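Epsin-2 (Saccharomyces cerevisiae, PDB 6ENR) binds membranes rich in the phosphoinositides PtdIns(4,5)P2 and PtdIns(3,5)P2 through its N-terminal ENTH domain and is required for endocytosis and actin localization. Local coordinates at residues D57-R62 / T78-L83; S131-N134 / R138-E141. All coordinates share one frame; numbering follows the deposited sequence. Where two conformers were deposited one is given.

How the interactions relate
Both contacts lie within the ENTH domain, an all-helical superhelical fold. Following the chain from the N terminus, interaction 1 comes first: helix 49-63 runs in, the chain turns, and helix 70-86 comes back against it, so 57-62 and 78-83 close over 15 intervening residues, nine of them helical, near the centre of the domain. Helices 89-97 and 99-105 follow; interaction 2 then joins the end of helix 120-134 to helix 136-144 across three residues. The two loops are in series, neither nested nor crossed. The centres of the two contacts are about 17 Å apart. Helix 70-86 carries one side of interaction 1 and touches Leu-132 of interaction 2, while helix 89-97 borders both, Leu-80 and Leu-133 each touching Cys-95.

Interaction 1. Residues D57-R62 / T78-L83; sequences DMLDKR and TVLDYL
Leu-59 of helix 49-63 reaches across to Val-79, Leu-80 and Leu-83 of helix 70-86, joining two successive helices in the core of the ENTH superhelix. The contact is purely apolar, and Leu-59 is the one residue of 57-62 that touches 78-83. CD1 of Leu-59 lies 3.7 Å from CG1 of Val-79, while its other methyl, CD2, is 3.8 Å from the same CG1, so the leucine fork straddles one branch of the valine. That branch stands anti to the backbone N (chi1 171°), which presents it to Leu-59. The approach to Leu-83 is different: the two leucines extend toward each other tip to tip, CD1 of Leu-59 to CD1 of Leu-83 at 3.9 Å. Leu-80 adds a looser touch through its own CD1, 4.4 Å from Leu-59 CD1.

The segment axes come no closer than 11.2 Å and run 135° apart, steeply inclined rather than fully antiparallel; at this spacing the interface depends on side-chain ends, and the nearest CA pair is Leu-59 and Leu-80. Further side chains close the surroundings. Leu-80 and Leu-83 also pack on Met-56 of helix 49-63, and on Trp-94 and Cys-91, respectively, of helix 89-97. Val-79 leans on Leu-39 of helix 36-45, a helix also tied in by the hydrogen bond between the Tyr-82 hydroxyl and Asp-40. Back at the centre of the contact, the valine is met at its branch point as well as its methyl, Leu-59 CD2 lying 4.0 Å from Val-79 CB.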
ATOM      1  N   ASP A  57      -0.754 -10.094  -3.800  1.00 18.24           N
ATOM      2  CA  ASP A  57       0.007 -11.149  -3.119  1.00 20.53           C
ATOM      3  C   ASP A  57       1.251 -10.570  -2.445  1.00 21.83           C
ATOM      4  O   ASP A  57       1.557 -10.874  -1.239  1.00 19.79           O
ATOM      5  CB  ASP A  57       0.400 -12.246  -4.071  1.00 22.42           C
ATOM      6  CG  ASP A  57       0.874 -13.517  -3.363  1.00 25.63           C
ATOM      7  OD1 ASP A  57       0.174 -14.064  -2.481  1.00 30.36           O
ATOM      8  OD2 ASP A  57       1.912 -13.972  -3.743  1.00 28.45           O
ATOM      9  N   MET A  58       1.997  -9.785  -3.207  1.00 17.63           N
ATOM     10  CA  MET A  58       3.195  -9.165  -2.694  1.00 21.06           C
ATOM     11  C   MET A  58       2.909  -8.119  -1.657  1.00 19.53           C
ATOM     12  O   MET A  58       3.657  -7.991  -0.641  1.00 19.59           O
ATOM     13  CB  MET A  58       4.016  -8.510  -3.816  1.00 24.02           C
ATOM     14  CG  MET A  58       5.327  -7.868  -3.339  1.00 28.83           C
ATOM     15  SD  MET A  58       6.386  -8.960  -2.350  1.00 42.05           S
ATOM     16  CE  MET A  58       6.658 -10.186  -3.641  1.00 40.87           C
ATOM     17  N   LEU A  59       1.883  -7.316  -1.901  1.00 16.06           N
ATOM     18  CA  LEU A  59       1.512  -6.324  -0.897  1.00 16.29           C
ATOM     19  C   LEU A  59       1.045  -6.953   0.420  1.00 16.62           C
ATOM     20  O   LEU A  59       1.381  -6.479   1.517  1.00 18.03           O
ATOM     21  CB  LEU A  59       0.502  -5.352  -1.434  1.00 15.77           C
ATOM     22  CG  LEU A  59       0.881  -4.476  -2.607  1.00 15.49           C
ATOM     23  CD1 LEU A  59      -0.294  -3.646  -3.095  1.00 15.89           C
ATOM     24  CD2 LEU A  59       2.045  -3.565  -2.194  1.00 16.17           C
ATOM     25  N   ASP A  60       0.308  -8.052   0.326  1.00 18.57           N
ATOM     26  CA  ASP A  60      -0.101  -8.762   1.549  1.00 18.35           C
ATOM     27  C   ASP A  60       1.112  -9.196   2.333  1.00 18.27           C
ATOM     28  O   ASP A  60       1.154  -9.001   3.552  1.00 17.68           O
ATOM     29  CB  ASP A  60      -0.952  -9.963   1.115  1.00 21.24           C
ATOM     30  CG  ASP A  60      -1.751 -10.616   2.246  1.00 26.13           C
ATOM     31  OD1 ASP A  60      -1.899 -10.051   3.344  1.00 26.53           O
ATOM     32  OD2 ASP A  60      -2.213 -11.775   1.960  1.00 26.61           O
ATOM     33  N   LYS A  61       2.108  -9.814   1.668  1.00 19.59           N
ATOM     34  CA  LYS A  61       3.348 -10.249   2.335  1.00 19.69           C
ATOM     35  C   LYS A  61       4.126  -9.135   3.017  1.00 19.52           C
ATOM     36  O   LYS A  61       4.512  -9.241   4.202  1.00 19.99           O
ATOM     37  CB  LYS A  61       4.283 -11.010   1.360  1.00 23.71           C
ATOM     38  CG  LYS A  61       3.692 -12.303   0.814  1.00 30.94           C
ATOM     39  CD  LYS A  61       4.469 -12.786  -0.430  1.00 33.16           C
ATOM     40  CE  LYS A  61       4.356 -14.273  -0.659  1.00 40.17           C
ATOM     41  NZ  LYS A  61       2.959 -14.761  -0.780  1.00 40.09           N
ATOM     42  N   ARG A  62       4.270  -8.030   2.308  1.00 17.30           N
ATOM     43  CA  ARG A  62       4.980  -6.906   2.779  1.00 18.00           C
ATOM     44  C   ARG A  62       4.282  -6.095   3.823  1.00 18.20           C
ATOM     45  O   ARG A  62       4.950  -5.581   4.741  1.00 18.31           O
ATOM     46  CB  ARG A  62       5.482  -6.084   1.561  1.00 18.71           C
ATOM     47  CG  ARG A  62       6.664  -6.820   1.023  1.00 20.48           C
ATOM     48  CD  ARG A  62       7.511  -6.286  -0.071  1.00 23.30           C
ATOM     49  NE  ARG A  62       8.545  -7.278  -0.396  1.00 24.29           N
ATOM     50  CZ  ARG A  62       9.491  -7.122  -1.311  1.00 25.95           C
ATOM     51  NH1 ARG A  62       9.584  -6.000  -2.029  1.00 25.30           N
ATOM     52  NH2 ARG A  62      10.361  -8.101  -1.515  1.00 25.24           N
ATOM     53  N   THR A  78       2.124   2.958   0.906  1.00 17.07           N
ATOM     54  CA  THR A  78       2.065   4.010  -0.133  1.00 16.52           C
ATOM     55  C   THR A  78       1.379   3.476  -1.388  1.00 14.99           C
ATOM     56  O   THR A  78       0.538   4.188  -2.039  1.00 16.07           O
ATOM     57  CB  THR A  78       3.471   4.531  -0.482  1.00 20.00           C
ATOM     58  OG1 THR A  78       4.080   5.036   0.731  1.00 20.54           O
ATOM     59  CG2 THR A  78       3.396   5.696  -1.523  1.00 20.25           C
ATOM     60  N   VAL A  79       1.795   2.259  -1.794  1.00 13.37           N
ATOM     61  CA  VAL A  79       1.183   1.575  -2.975  1.00 13.60           C
ATOM     62  C   VAL A  79      -0.280   1.392  -2.754  1.00 13.13           C
ATOM     63  O   VAL A  79      -1.088   1.654  -3.630  1.00 13.06           O
ATOM     64  CB  VAL A  79       1.931   0.233  -3.352  1.00 14.64           C
ATOM     65  CG1 VAL A  79       1.176  -0.532  -4.398  1.00 15.25           C
ATOM     66  CG2 VAL A  79       3.346   0.464  -3.762  1.00 14.28           C
ATOM     67  N   LEU A  80      -0.675   0.952  -1.542  1.00 13.18           N
ATOM     68  CA  LEU A  80      -2.066   0.679  -1.321  1.00 17.21           C
ATOM     69  C   LEU A  80      -2.913   1.989  -1.400  1.00 16.76           C
ATOM     70  O   LEU A  80      -3.979   2.037  -2.021  1.00 15.60           O
ATOM     71  CB  LEU A  80      -2.176  -0.047   0.002  1.00 17.46           C
ATOM     72  CG  LEU A  80      -3.316  -0.945   0.301  1.00 20.68           C
ATOM     73  CD1 LEU A  80      -3.599  -1.925  -0.826  1.00 19.32           C
ATOM     74  CD2 LEU A  80      -3.073  -1.610   1.654  1.00 19.41           C
ATOM     75  N   ASP A  81      -2.367   3.021  -0.780  1.00 17.17           N
ATOM     76  CA  ASP A  81      -2.971   4.315  -0.747  1.00 18.39           C
ATOM     77  C   ASP A  81      -3.230   4.796  -2.179  1.00 16.27           C
ATOM     78  O   ASP A  81      -4.298   5.358  -2.447  1.00 17.82           O
ATOM     79  CB  ASP A  81      -2.041   5.325  -0.014  1.00 20.12           C
ATOM     80  CG  ASP A  81      -2.788   6.503   0.609  1.00 22.05           C
ATOM     81  OD1 ASP A  81      -3.924   6.316   1.056  1.00 22.58           O
ATOM     82  OD2 ASP A  81      -2.232   7.619   0.704  1.00 27.99           O
ATOM     83  N   TYR A  82      -2.281   4.573  -3.096  1.00 14.54           N
ATOM     84  CA  TYR A  82      -2.417   4.969  -4.494  1.00 14.12           C
ATOM     85  C   TYR A  82      -3.462   4.091  -5.197  1.00 16.03           C
ATOM     86  O   TYR A  82      -4.353   4.586  -5.847  1.00 14.81           O
ATOM     87  CB  TYR A  82      -1.065   4.899  -5.227  1.00 14.91           C
ATOM     88  CG  TYR A  82      -1.075   5.567  -6.564  1.00 15.75           C
ATOM     89  CD1 TYR A  82      -0.760   6.936  -6.680  1.00 17.11           C
ATOM     90  CD2 TYR A  82      -1.372   4.869  -7.712  1.00 14.28           C
ATOM     91  CE1 TYR A  82      -0.758   7.581  -7.933  1.00 18.01           C
ATOM     92  CE2 TYR A  82      -1.428   5.501  -8.931  1.00 16.39           C
ATOM     93  CZ  TYR A  82      -1.108   6.881  -9.010  1.00 16.71           C
ATOM     94  OH  TYR A  82      -1.172   7.471 -10.195  1.00 17.79           O
ATOM     95  N   LEU A  83      -3.391   2.773  -4.998  1.00 14.01           N
ATOM     96  CA  LEU A  83      -4.326   1.877  -5.658  1.00 14.67           C
ATOM     97  C   LEU A  83      -5.780   2.121  -5.279  1.00 13.72           C
ATOM     98  O   LEU A  83      -6.703   1.967  -6.102  1.00 15.42           O
ATOM     99  CB  LEU A  83      -3.919   0.430  -5.384  1.00 14.41           C
ATOM    100  CG  LEU A  83      -2.646  -0.072  -6.015  1.00 15.05           C
ATOM    101  CD1 LEU A  83      -2.421  -1.499  -5.572  1.00 16.05           C
ATOM    102  CD2 LEU A  83      -2.601   0.072  -7.522  1.00 14.76           C
TER

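Interaction 2. Residues S131-N134 / R138-E141; sequences SLLN and RLRE
Ser-131 and Arg-138 open this packing of two consecutive helices across a tight connection, in which the end of helix 120-134 meets helix 136-144 at the C-terminal end of the ENTH fold. The hydrogen bond from Arg-138 NH2 to the serine OG is weak, 2.6 Å with an N-H...O angle of 115°, and, with the arginine modelled in two conformers, doubtful. The bend at chi3 (84°) turns the guanidinium past Leu-132 toward Ser-131, and NH1 has a stronger partner in the carboxylate of Asp-135. Next, Leu-132 packs between the side chains of Arg-138 and Leu-139: CD1 lies 3.8 Å from Arg-138 NE and 4.1 Å from CB of Leu-139, whose side chain it meets at about a right angle. Cutting this side chain back to an alanine is likely to leave Leu-139 and Arg-138 CG without their shared apolar partner and to open a gap beside Val-84 and Arg-85 of helix 70-86. Leu-133 faces the domain interior, packing on Val-92 and Cys-95 of helix 89-97, while its backbone O accepts a hydrogen bond from Arg-96 NH2. The Leu-133 side chain lies alongside that of Leu-139 with the same heading, Leu-133 CD2 to Leu-139 CD2 at 4.1 Å.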
ATOM      1  N   SER A 131      -9.297   5.667   7.727  1.00 20.41           N
ATOM      2  CA  SER A 131     -10.270   6.713   7.686  1.00 23.53           C
ATOM      3  C   SER A 131     -11.001   6.849   6.334  1.00 22.82           C
ATOM      4  O   SER A 131     -12.238   6.984   6.294  1.00 21.64           O
ATOM      5  CB  SER A 131      -9.652   8.033   8.121  1.00 27.11           C
ATOM      6  OG  SER A 131     -10.443   9.102   7.653  1.00 31.94           O
ATOM      7  N   LEU A 132     -10.203   6.852   5.266  1.00 20.86           N
ATOM      8  CA  LEU A 132     -10.630   6.916   3.884  1.00 21.18           C
ATOM      9  C   LEU A 132     -11.543   5.729   3.571  1.00 20.05           C
ATOM     10  O   LEU A 132     -12.637   5.886   3.013  1.00 22.35           O
ATOM     11  CB  LEU A 132      -9.381   6.926   2.951  1.00 20.29           C
ATOM     12  CG  LEU A 132      -9.802   6.981   1.462  1.00 18.80           C
ATOM     13  CD1 LEU A 132     -10.605   8.224   1.072  1.00 21.04           C
ATOM     14  CD2 LEU A 132      -8.597   6.932   0.556  1.00 18.97           C
ATOM     15  N   LEU A 133     -11.095   4.538   3.947  1.00 20.94           N
ATOM     16  CA  LEU A 133     -11.846   3.351   3.623  1.00 20.22           C
ATOM     17  C   LEU A 133     -13.233   3.377   4.257  1.00 21.99           C
ATOM     18  O   LEU A 133     -14.223   2.970   3.617  1.00 23.70           O
ATOM     19  CB  LEU A 133     -11.079   2.102   3.992  1.00 21.91           C
ATOM     20  CG  LEU A 133      -9.913   1.874   3.002  1.00 21.79           C
ATOM     21  CD1 LEU A 133      -8.952   0.892   3.604  1.00 20.74           C
ATOM     22  CD2 LEU A 133     -10.395   1.357   1.664  1.00 20.65           C
ATOM     23  N   ASN A 134     -13.290   3.838   5.511  1.00 22.06           N
ATOM     24  CA  ASN A 134     -14.523   3.938   6.260  1.00 26.53           C
ATOM     25  C   ASN A 134     -15.460   5.057   5.759  1.00 28.14           C
ATOM     26  O   ASN A 134     -16.639   4.991   6.020  1.00 29.24           O
ATOM     27  CB  ASN A 134     -14.246   4.133   7.766  1.00 25.10           C
ATOM     28  CG  ASN A 134     -13.859   2.847   8.491  1.00 25.94           C
ATOM     29  OD1 ASN A 134     -14.197   1.781   8.081  1.00 29.10           O
ATOM     30  ND2 ASN A 134     -13.179   2.978   9.588  1.00 27.90           N
ATOM     31  N   ARG A 138     -16.450   9.845   0.517  1.00 26.31           N
ATOM     32  CA  ARG A 138     -15.222  10.571   0.145  0.50 27.69           C
ATOM     33  C   ARG A 138     -14.361   9.755  -0.826  1.00 24.77           C
ATOM     34  O   ARG A 138     -13.771  10.312  -1.789  1.00 23.93           O
ATOM     35  CB  ARG A 138     -14.432  10.890   1.396  0.50 29.20           C
ATOM     36  CG  ARG A 138     -13.023  11.405   1.215  0.50 30.36           C
ATOM     37  CD  ARG A 138     -12.494  11.949   2.533  0.50 32.48           C
ATOM     38  NE  ARG A 138     -11.913  10.947   3.442  0.50 35.87           N
ATOM     39  CZ  ARG A 138     -12.232  10.827   4.737  0.50 34.74           C
ATOM     40  NH1 ARG A 138     -13.134  11.626   5.289  0.50 38.22           N
ATOM     41  NH2 ARG A 138     -11.653   9.917   5.484  0.50 30.57           N
ATOM     42  N   LEU A 139     -14.287   8.457  -0.553  1.00 23.63           N
ATOM     43  CA  LEU A 139     -13.510   7.543  -1.415  1.00 22.19           C
ATOM     44  C   LEU A 139     -14.120   7.537  -2.812  1.00 22.51           C
ATOM     45  O   LEU A 139     -13.389   7.472  -3.824  1.00 24.46           O
ATOM     46  CB  LEU A 139     -13.506   6.127  -0.854  1.00 20.76           C
ATOM     47  CG  LEU A 139     -12.690   5.115  -1.696  1.00 22.15           C
ATOM     48  CD1 LEU A 139     -11.357   5.641  -2.158  1.00 22.45           C
ATOM     49  CD2 LEU A 139     -12.462   3.827  -0.893  1.00 23.26           C
ATOM     50  N   ARG A 140     -15.446   7.508  -2.894  1.00 24.13           N
ATOM     51  CA  ARG A 140     -16.126   7.527  -4.193  1.00 23.49           C
ATOM     52  C   ARG A 140     -15.867   8.797  -5.001  1.00 23.35           C
ATOM     53  O   ARG A 140     -15.668   8.736  -6.225  1.00 20.51           O
ATOM     54  CB  ARG A 140     -17.585   7.302  -3.944  1.00 31.99           C
ATOM     55  CG  ARG A 140     -18.484   7.112  -5.117  1.00 33.83           C
ATOM     56  CD  ARG A 140     -19.692   6.456  -4.497  1.00 45.64           C
ATOM     57  NE  ARG A 140     -20.918   6.628  -5.223  1.00 52.51           N
ATOM     58  CZ  ARG A 140     -22.083   6.174  -4.781  1.00 51.05           C
ATOM     59  NH1 ARG A 140     -22.156   5.512  -3.623  1.00 51.14           N
ATOM     60  NH2 ARG A 140     -23.170   6.388  -5.511  1.00 56.47           N
ATOM     61  N   GLU A 141     -15.882   9.940  -4.312  1.00 24.78           N
ATOM     62  CA  GLU A 141     -15.508  11.208  -4.939  1.00 25.17           C
ATOM     63  C   GLU A 141     -14.113  11.162  -5.547  1.00 23.02           C
ATOM     64  O   GLU A 141     -13.919  11.634  -6.716  1.00 26.77           O
ATOM     65  CB  GLU A 141     -15.683  12.382  -3.951  1.00 31.56           C
ATOM     66  CG  GLU A 141     -15.219  13.738  -4.462  1.00 40.11           C
ATOM     67  CD  GLU A 141     -16.336  14.569  -5.075  1.00 50.24           C
ATOM     68  OE1 GLU A 141     -17.224  13.937  -5.717  1.00 48.63           O
ATOM     69  OE2 GLU A 141     -16.302  15.835  -4.894  1.00 48.19           O
TER